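PDB 2WNW: activated BY transcription factor SSRB from Salmonella enterica, which is a glycosyl hydrolase family 30 protein built from a TIM barrel and a beta-sandwich domain. Local coordinates for residues A[138-143]-A[190-195]; A[376-381]-A[398-403]. All blocks are in the same frame, centred on the assembly; numbering follows the deposited sequence.

Contact 1 (A[138-143]-A[190-195]); sequences KLMASP and ALSVQN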
ATOM      1  N   LYS A 138      25.875  -3.144  13.225  1.00 19.64           N
ATOM      2  CA  LYS A 138      25.721  -4.439  12.574  1.00 19.52           C
ATOM      3  C   LYS A 138      26.253  -4.234  11.155  1.00 19.48           C
ATOM      4  O   LYS A 138      25.672  -3.478  10.371  1.00 18.94           O
ATOM      5  CB  LYS A 138      24.245  -4.842  12.537  1.00 18.27           C
ATOM      6  CG  LYS A 138      23.975  -6.164  11.837  1.00 19.78           C
ATOM      7  CD  LYS A 138      22.481  -6.427  11.701  1.00 20.29           C
ATOM      8  CE  LYS A 138      22.221  -7.725  10.948  1.00 20.39           C
ATOM      9  NZ  LYS A 138      20.772  -7.975  10.712  1.00 20.73           N
ATOM     10  N   LEU A 139      27.356  -4.904  10.829  1.00 18.17           N
ATOM     11  CA  LEU A 139      27.980  -4.749   9.522  1.00 18.41           C
ATOM     12  C   LEU A 139      27.684  -5.871   8.531  1.00 19.61           C
ATOM     13  O   LEU A 139      27.690  -7.055   8.881  1.00 20.08           O
ATOM     14  CB  LEU A 139      29.498  -4.604   9.697  1.00 19.01           C
ATOM     15  CG  LEU A 139      29.951  -3.556  10.724  1.00 20.22           C
ATOM     16  CD1 LEU A 139      31.468  -3.587  10.867  1.00 20.16           C
ATOM     17  CD2 LEU A 139      29.486  -2.176  10.292  1.00 21.90           C
ATOM     18  N   MET A 140      27.435  -5.479   7.287  1.00 18.45           N
ATOM     19  CA  MET A 140      27.139  -6.414   6.210  1.00 16.99           C
ATOM     20  C   MET A 140      28.192  -6.280   5.111  1.00 17.10           C
ATOM     21  O   MET A 140      28.582  -5.171   4.752  1.00 17.58           O
ATOM     22  CB  MET A 140      25.757  -6.112   5.634  1.00 16.25           C
ATOM     23  CG  MET A 140      25.338  -7.006   4.476  1.00 18.47           C
ATOM     24  SD  MET A 140      23.690  -6.551   3.900  1.00 17.01           S
ATOM     25  CE  MET A 140      23.438  -7.700   2.554  1.00 18.90           C
ATOM     26  N   ALA A 141      28.652  -7.409   4.583  1.00 15.83           N
ATOM     27  CA  ALA A 141      29.653  -7.393   3.520  1.00 16.08           C
ATOM     28  C   ALA A 141      29.084  -8.088   2.292  1.00 16.27           C
ATOM     29  O   ALA A 141      28.426  -9.124   2.408  1.00 15.99           O
ATOM     30  CB  ALA A 141      30.933  -8.091   3.984  1.00 15.55           C
ATOM     31  N   SER A 142      29.329  -7.503   1.120  1.00 16.17           N
ATOM     32  CA  SER A 142      28.843  -8.039  -0.150  1.00 15.68           C
ATOM     33  C   SER A 142      29.917  -7.915  -1.224  1.00 15.78           C
ATOM     34  O   SER A 142      30.629  -6.915  -1.279  1.00 15.99           O
ATOM     35  CB  SER A 142      27.612  -7.261  -0.638  1.00 16.14           C
ATOM     36  OG  SER A 142      26.569  -7.249   0.317  1.00 16.79           O
ATOM     37  N   PRO A 143      30.040  -8.930  -2.095  1.00 15.84           N
ATOM     38  CA  PRO A 143      31.043  -8.875  -3.161  1.00 16.32           C
ATOM     39  C   PRO A 143      30.420  -8.331  -4.444  1.00 16.45           C
ATOM     40  O   PRO A 143      29.235  -8.533  -4.699  1.00 14.82           O
ATOM     41  CB  PRO A 143      31.454 -10.341  -3.351  1.00 17.20           C
ATOM     42  CG  PRO A 143      30.712 -11.118  -2.271  1.00 17.65           C
ATOM     43  CD  PRO A 143      29.506 -10.292  -1.956  1.00 15.11           C
ATOM     44  N   ALA A 190      26.485  -9.959   8.693  1.00 18.85           N
ATOM     45  CA  ALA A 190      25.673 -10.308   7.535  1.00 18.25           C
ATOM     46  C   ALA A 190      26.467 -10.289   6.236  1.00 17.74           C
ATOM     47  O   ALA A 190      27.452  -9.561   6.104  1.00 17.82           O
ATOM     48  CB  ALA A 190      24.489  -9.357   7.424  1.00 19.01           C
ATOM     49  N   LEU A 191      26.013 -11.098   5.284  1.00 16.50           N
ATOM     50  CA  LEU A 191      26.631 -11.195   3.971  1.00 16.37           C
ATOM     51  C   LEU A 191      25.549 -11.320   2.912  1.00 16.91           C
ATOM     52  O   LEU A 191      24.416 -11.692   3.211  1.00 17.70           O
ATOM     53  CB  LEU A 191      27.481 -12.466   3.869  1.00 17.62           C
ATOM     54  CG  LEU A 191      28.659 -12.720   4.804  1.00 18.37           C
ATOM     55  CD1 LEU A 191      29.090 -14.179   4.678  1.00 18.28           C
ATOM     56  CD2 LEU A 191      29.795 -11.781   4.451  1.00 16.21           C
ATOM     57  N   SER A 192      25.898 -10.981   1.678  1.00 16.08           N
ATOM     58  CA  SER A 192      24.992 -11.217   0.567  1.00 15.98           C
ATOM     59  C   SER A 192      25.930 -12.032  -0.321  1.00 16.80           C
ATOM     60  O   SER A 192      27.154 -11.885  -0.230  1.00 16.25           O
ATOM     61  CB  SER A 192      24.528  -9.920  -0.113  1.00 17.46           C
ATOM     62  OG  SER A 192      25.536  -9.311  -0.892  1.00 17.84           O
ATOM     63  N   VAL A 193      25.386 -12.927  -1.134  1.00 16.75           N
ATOM     64  CA  VAL A 193      26.219 -13.757  -1.997  1.00 16.84           C
ATOM     65  C   VAL A 193      26.893 -12.953  -3.096  1.00 16.87           C
ATOM     66  O   VAL A 193      28.072 -13.146  -3.387  1.00 18.83           O
ATOM     67  CB  VAL A 193      25.388 -14.879  -2.661  1.00 16.90           C
ATOM     68  CG1 VAL A 193      26.199 -15.546  -3.770  1.00 19.57           C
ATOM     69  CG2 VAL A 193      24.990 -15.907  -1.615  1.00 19.54           C
ATOM     70  N   GLN A 194      26.136 -12.043  -3.696  1.00 16.80           N
ATOM     71  CA  GLN A 194      26.644 -11.231  -4.791  1.00 16.74           C
ATOM     72  C   GLN A 194      25.759 -10.015  -5.026  1.00 16.19           C
ATOM     73  O   GLN A 194      24.531 -10.106  -4.978  1.00 16.18           O
ATOM     74  CB  GLN A 194      26.688 -12.082  -6.065  1.00 16.12           C
ATOM     75  CG  GLN A 194      26.880 -11.312  -7.361  1.00 16.45           C
ATOM     76  CD  GLN A 194      28.269 -10.724  -7.493  1.00 16.68           C
ATOM     77  OE1 GLN A 194      29.258 -11.367  -7.154  1.00 16.20           O
ATOM     78  NE2 GLN A 194      28.351  -9.506  -8.016  1.00 16.43           N
ATOM     79  N   ASN A 195      26.395  -8.877  -5.277  1.00 16.61           N
ATOM     80  CA  ASN A 195      25.673  -7.647  -5.557  1.00 15.96           C
ATOM     81  C   ASN A 195      25.089  -7.780  -6.967  1.00 17.31           C
ATOM     82  O   ASN A 195      25.818  -8.095  -7.914  1.00 16.16           O
ATOM     83  CB  ASN A 195      26.636  -6.454  -5.513  1.00 16.62           C
ATOM     84  CG  ASN A 195      25.973  -5.146  -5.918  1.00 16.88           C
ATOM     85  OD1 ASN A 195      25.096  -4.636  -5.220  1.00 16.89           O
ATOM     86  ND2 ASN A 195      26.386  -4.603  -7.057  1.00 14.69           N
TER
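The backbones of L139 and A141 pair with A190 and S192 as neighbouring parallel strands, the third and fourth of the eight in the TIM barrel. A190 brackets M140, giving its N to L139 O and taking A141 N on its O at 2.9 Å; A141 then brackets L191 by also accepting S192 N on its O. Past the strand end, N195 N reaches P143 O at 2.9 Å, almost in line with the carbonyl, and so ties the following loop to the first strand.

Apolar contacts lie on both faces of the pair. On one, M140 runs extended, with CG anti to the backbone N (chi1 179°); its CG lies 3.9 Å from A190 CB and its CE reaches S192 CB at 3.6 Å. On the other face, A141 CB meets L191 CD2 at 3.9 Å.

Polar side chains gather at the C-terminal end of the strands. S142 OG donates to S192 OG over a short 2.6 Å, and R87 and D239 extend this chain of bonds, R87 to S142 and D239 to S192. R87 also holds N195 OD1, while N195's side chain lies about 3 Å from a bound glycerol. The buried hydroxyls are thus satisfied by a charged network, which probably polarises the serine pair and fixes its direction, at the barrel end where TIM-barrel enzymes carry their active sites.

Contact 2 (A[376-381]-A[398-403]); sequences YVRPGA and FVNPDG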
ATOM      1  N   TYR A 376      15.808   8.698  15.402  1.00 19.49           N
ATOM      2  CA  TYR A 376      14.804   8.352  16.405  1.00 19.77           C
ATOM      3  C   TYR A 376      14.364   6.900  16.519  1.00 20.64           C
ATOM      4  O   TYR A 376      13.862   6.495  17.567  1.00 20.19           O
ATOM      5  CB  TYR A 376      13.575   9.236  16.176  1.00 20.73           C
ATOM      6  CG  TYR A 376      13.958  10.666  15.879  1.00 20.52           C
ATOM      7  CD1 TYR A 376      14.475  11.492  16.878  1.00 20.93           C
ATOM      8  CD2 TYR A 376      13.900  11.164  14.579  1.00 19.35           C
ATOM      9  CE1 TYR A 376      14.932  12.774  16.585  1.00 21.86           C
ATOM     10  CE2 TYR A 376      14.354  12.439  14.276  1.00 21.34           C
ATOM     11  CZ  TYR A 376      14.874  13.237  15.280  1.00 22.88           C
ATOM     12  OH  TYR A 376      15.374  14.478  14.967  1.00 22.40           O
ATOM     13  N   VAL A 377      14.532   6.121  15.455  1.00 19.04           N
ATOM     14  CA  VAL A 377      14.128   4.717  15.477  1.00 18.99           C
ATOM     15  C   VAL A 377      15.336   3.843  15.805  1.00 19.92           C
ATOM     16  O   VAL A 377      16.385   3.954  15.168  1.00 19.87           O
ATOM     17  CB  VAL A 377      13.520   4.299  14.113  1.00 18.44           C
ATOM     18  CG1 VAL A 377      13.017   2.867  14.179  1.00 17.84           C
ATOM     19  CG2 VAL A 377      12.379   5.247  13.744  1.00 17.92           C
ATOM     20  N   ARG A 378      15.185   2.972  16.799  1.00 20.82           N
ATOM     21  CA  ARG A 378      16.280   2.109  17.236  1.00 22.21           C
ATOM     22  C   ARG A 378      16.165   0.665  16.765  1.00 21.86           C
ATOM     23  O   ARG A 378      15.075   0.181  16.458  1.00 19.70           O
ATOM     24  CB  ARG A 378      16.362   2.110  18.766  1.00 24.60           C
ATOM     25  CG  ARG A 378      16.496   3.485  19.405  1.00 29.62           C
ATOM     26  CD  ARG A 378      15.577   3.564  20.614  1.00 36.56           C
ATOM     27  NE  ARG A 378      15.748   4.782  21.400  1.00 41.61           N
ATOM     28  CZ  ARG A 378      14.877   5.202  22.314  1.00 43.09           C
ATOM     29  NH1 ARG A 378      13.773   4.506  22.552  1.00 43.62           N
ATOM     30  NH2 ARG A 378      15.115   6.311  23.005  1.00 45.63           N
ATOM     31  N   PRO A 379      17.303  -0.049  16.708  1.00 21.05           N
ATOM     32  CA  PRO A 379      17.301  -1.449  16.278  1.00 21.46           C
ATOM     33  C   PRO A 379      16.346  -2.234  17.172  1.00 21.34           C
ATOM     34  O   PRO A 379      16.287  -1.989  18.376  1.00 22.34           O
ATOM     35  CB  PRO A 379      18.753  -1.872  16.484  1.00 22.27           C
ATOM     36  CG  PRO A 379      19.505  -0.611  16.220  1.00 22.07           C
ATOM     37  CD  PRO A 379      18.678   0.415  16.967  1.00 22.14           C
ATOM     38  N   GLY A 380      15.593  -3.159  16.585  1.00 21.12           N
ATOM     39  CA  GLY A 380      14.656  -3.950  17.368  1.00 21.15           C
ATOM     40  C   GLY A 380      13.246  -3.384  17.408  1.00 19.55           C
ATOM     41  O   GLY A 380      12.304  -4.072  17.809  1.00 19.74           O
ATOM     42  N   ALA A 381      13.092  -2.128  17.006  1.00 18.73           N
ATOM     43  CA  ALA A 381      11.777  -1.503  16.987  1.00 18.21           C
ATOM     44  C   ALA A 381      10.893  -2.234  15.982  1.00 18.68           C
ATOM     45  O   ALA A 381      11.390  -2.911  15.078  1.00 19.59           O
ATOM     46  CB  ALA A 381      11.901  -0.028  16.590  1.00 18.48           C
ATOM     47  N   PHE A 398       6.583   3.556  14.068  1.00 16.49           N
ATOM     48  CA  PHE A 398       7.327   2.491  14.727  1.00 18.42           C
ATOM     49  C   PHE A 398       7.127   2.586  16.235  1.00 18.88           C
ATOM     50  O   PHE A 398       6.714   3.621  16.753  1.00 19.57           O
ATOM     51  CB  PHE A 398       8.831   2.646  14.484  1.00 16.88           C
ATOM     52  CG  PHE A 398       9.223   2.789  13.041  1.00 17.85           C
ATOM     53  CD1 PHE A 398       9.729   1.702  12.339  1.00 17.53           C
ATOM     54  CD2 PHE A 398       9.152   4.025  12.405  1.00 16.88           C
ATOM     55  CE1 PHE A 398      10.172   1.844  11.022  1.00 19.04           C
ATOM     56  CE2 PHE A 398       9.589   4.180  11.090  1.00 18.48           C
ATOM     57  CZ  PHE A 398      10.103   3.086  10.398  1.00 16.89           C
ATOM     58  N   VAL A 399       7.431   1.496  16.927  1.00 18.70           N
ATOM     59  CA  VAL A 399       7.379   1.473  18.376  1.00 18.44           C
ATOM     60  C   VAL A 399       8.742   0.931  18.779  1.00 18.38           C
ATOM     61  O   VAL A 399       9.065  -0.226  18.494  1.00 18.66           O
ATOM     62  CB  VAL A 399       6.287   0.536  18.932  1.00 18.41           C
ATOM     63  CG1 VAL A 399       6.339   0.553  20.459  1.00 19.54           C
ATOM     64  CG2 VAL A 399       4.911   0.986  18.460  1.00 18.22           C
ATOM     65  N   ASN A 400       9.555   1.771  19.410  1.00 18.81           N
ATOM     66  CA  ASN A 400      10.878   1.342  19.836  1.00 19.48           C
ATOM     67  C   ASN A 400      10.774   0.296  20.936  1.00 20.57           C
ATOM     68  O   ASN A 400       9.728   0.148  21.570  1.00 20.37           O
ATOM     69  CB  ASN A 400      11.710   2.531  20.319  1.00 20.59           C
ATOM     70  CG  ASN A 400      12.252   3.362  19.170  1.00 20.90           C
ATOM     71  OD1 ASN A 400      12.660   2.818  18.145  1.00 21.06           O
ATOM     72  ND2 ASN A 400      12.272   4.680  19.339  1.00 20.30           N
ATOM     73  N   PRO A 401      11.861  -0.452  21.168  1.00 21.87           N
ATOM     74  CA  PRO A 401      11.863  -1.485  22.202  1.00 23.37           C
ATOM     75  C   PRO A 401      11.389  -0.988  23.565  1.00 24.69           C
ATOM     76  O   PRO A 401      10.736  -1.725  24.298  1.00 24.36           O
ATOM     77  CB  PRO A 401      13.317  -1.942  22.217  1.00 23.88           C
ATOM     78  CG  PRO A 401      13.706  -1.815  20.778  1.00 22.42           C
ATOM     79  CD  PRO A 401      13.131  -0.460  20.419  1.00 22.08           C
ATOM     80  N   ASP A 402      11.700   0.263  23.895  1.00 24.79           N
ATOM     81  CA  ASP A 402      11.300   0.818  25.186  1.00 25.62           C
ATOM     82  C   ASP A 402       9.873   1.365  25.206  1.00 25.72           C
ATOM     83  O   ASP A 402       9.442   1.961  26.193  1.00 25.92           O
ATOM     84  CB  ASP A 402      12.292   1.901  25.627  1.00 26.35           C
ATOM     85  CG  ASP A 402      12.130   3.200  24.864  1.00 28.37           C
ATOM     86  OD1 ASP A 402      11.462   3.213  23.807  1.00 26.57           O
ATOM     87  OD2 ASP A 402      12.690   4.215  25.327  1.00 28.63           O
ATOM     88  N   GLY A 403       9.143   1.157  24.112  1.00 24.55           N
ATOM     89  CA  GLY A 403       7.763   1.605  24.043  1.00 23.25           C
ATOM     90  C   GLY A 403       7.508   2.963  23.422  1.00 22.52           C
ATOM     91  O   GLY A 403       6.356   3.348  23.235  1.00 22.85           O
TER
HETATM   92  O   HOH W   1      14.335   1.602  22.851  1.00 20.35           O
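N400 ND2 is held by two acceptors, giving hydrogen bonds to Y376 O at 3.0 Å, in that carbonyl's plane, and to E404 OE2. It lies where the loop that leaves helix 365-374 meets the end of strand 393-399 in the beta-sandwich domain. At the other end of the same amide, N400 OD1 accepts R378 N at 2.9 Å with a straight N-H (179°), although the donor stands above the carbonyl plane. Because the bonds to Y376 and R378 leave from different ends of one amide, they fix its rotation and identify which end is oxygen.

Both segments bend here. A type II turn runs from R378 to A381, with glycine at G380, and a type I turn runs from N400 to G403. The first rests against the second through P401, whose CG lies 3.5 Å from P379 O and whose CD packs on A381 CB at 4.0 Å.

On the buried side, V377 sits over one face of the F398 ring: CG2 is 4.1 Å from the ring centroid, and CG1 also lies above the plane, offset toward the rim. F321 adds an edge-to-face ring contact to F398.

The more exposed side is ionic. R378 bends at chi2 (137°), and its side chain crosses that of D402 at about a right angle, the guanidinium and carboxylate planes 82° apart. Its NH1 meets the carboxylate head, with a salt bridge at 2.9 Å to D402 OD1, which lies in the guanidinium plane, and with OD2 nearly as near. D402 OD2 has a second cationic partner in R443, so the carboxylate is shared between two arginines. One water accepts from D402 N at 3.1 Å and, weakly, from R378 NH1.

Contact 1 belongs to the core and contact 2 to a partly buried junction; their centres are 24 Å apart, and their nearest atoms, about 7 Å apart, do not touch. They share no secondary-structure element. The first joins two adjacent strands of the barrel, where successive backbone bonds do most of the holding and charged groups enter at a buried strand end. The second instead fastens the loop after helix 365-374 to a hairpin turn of the sandwich, and between these two segments the cross-links run through side chains: an asparagine amide binds the backbone, an arginine meets an aspartate, and water is admitted. Here the strand pair is held mainly by backbone bonds, the loop and turn mainly by side chains.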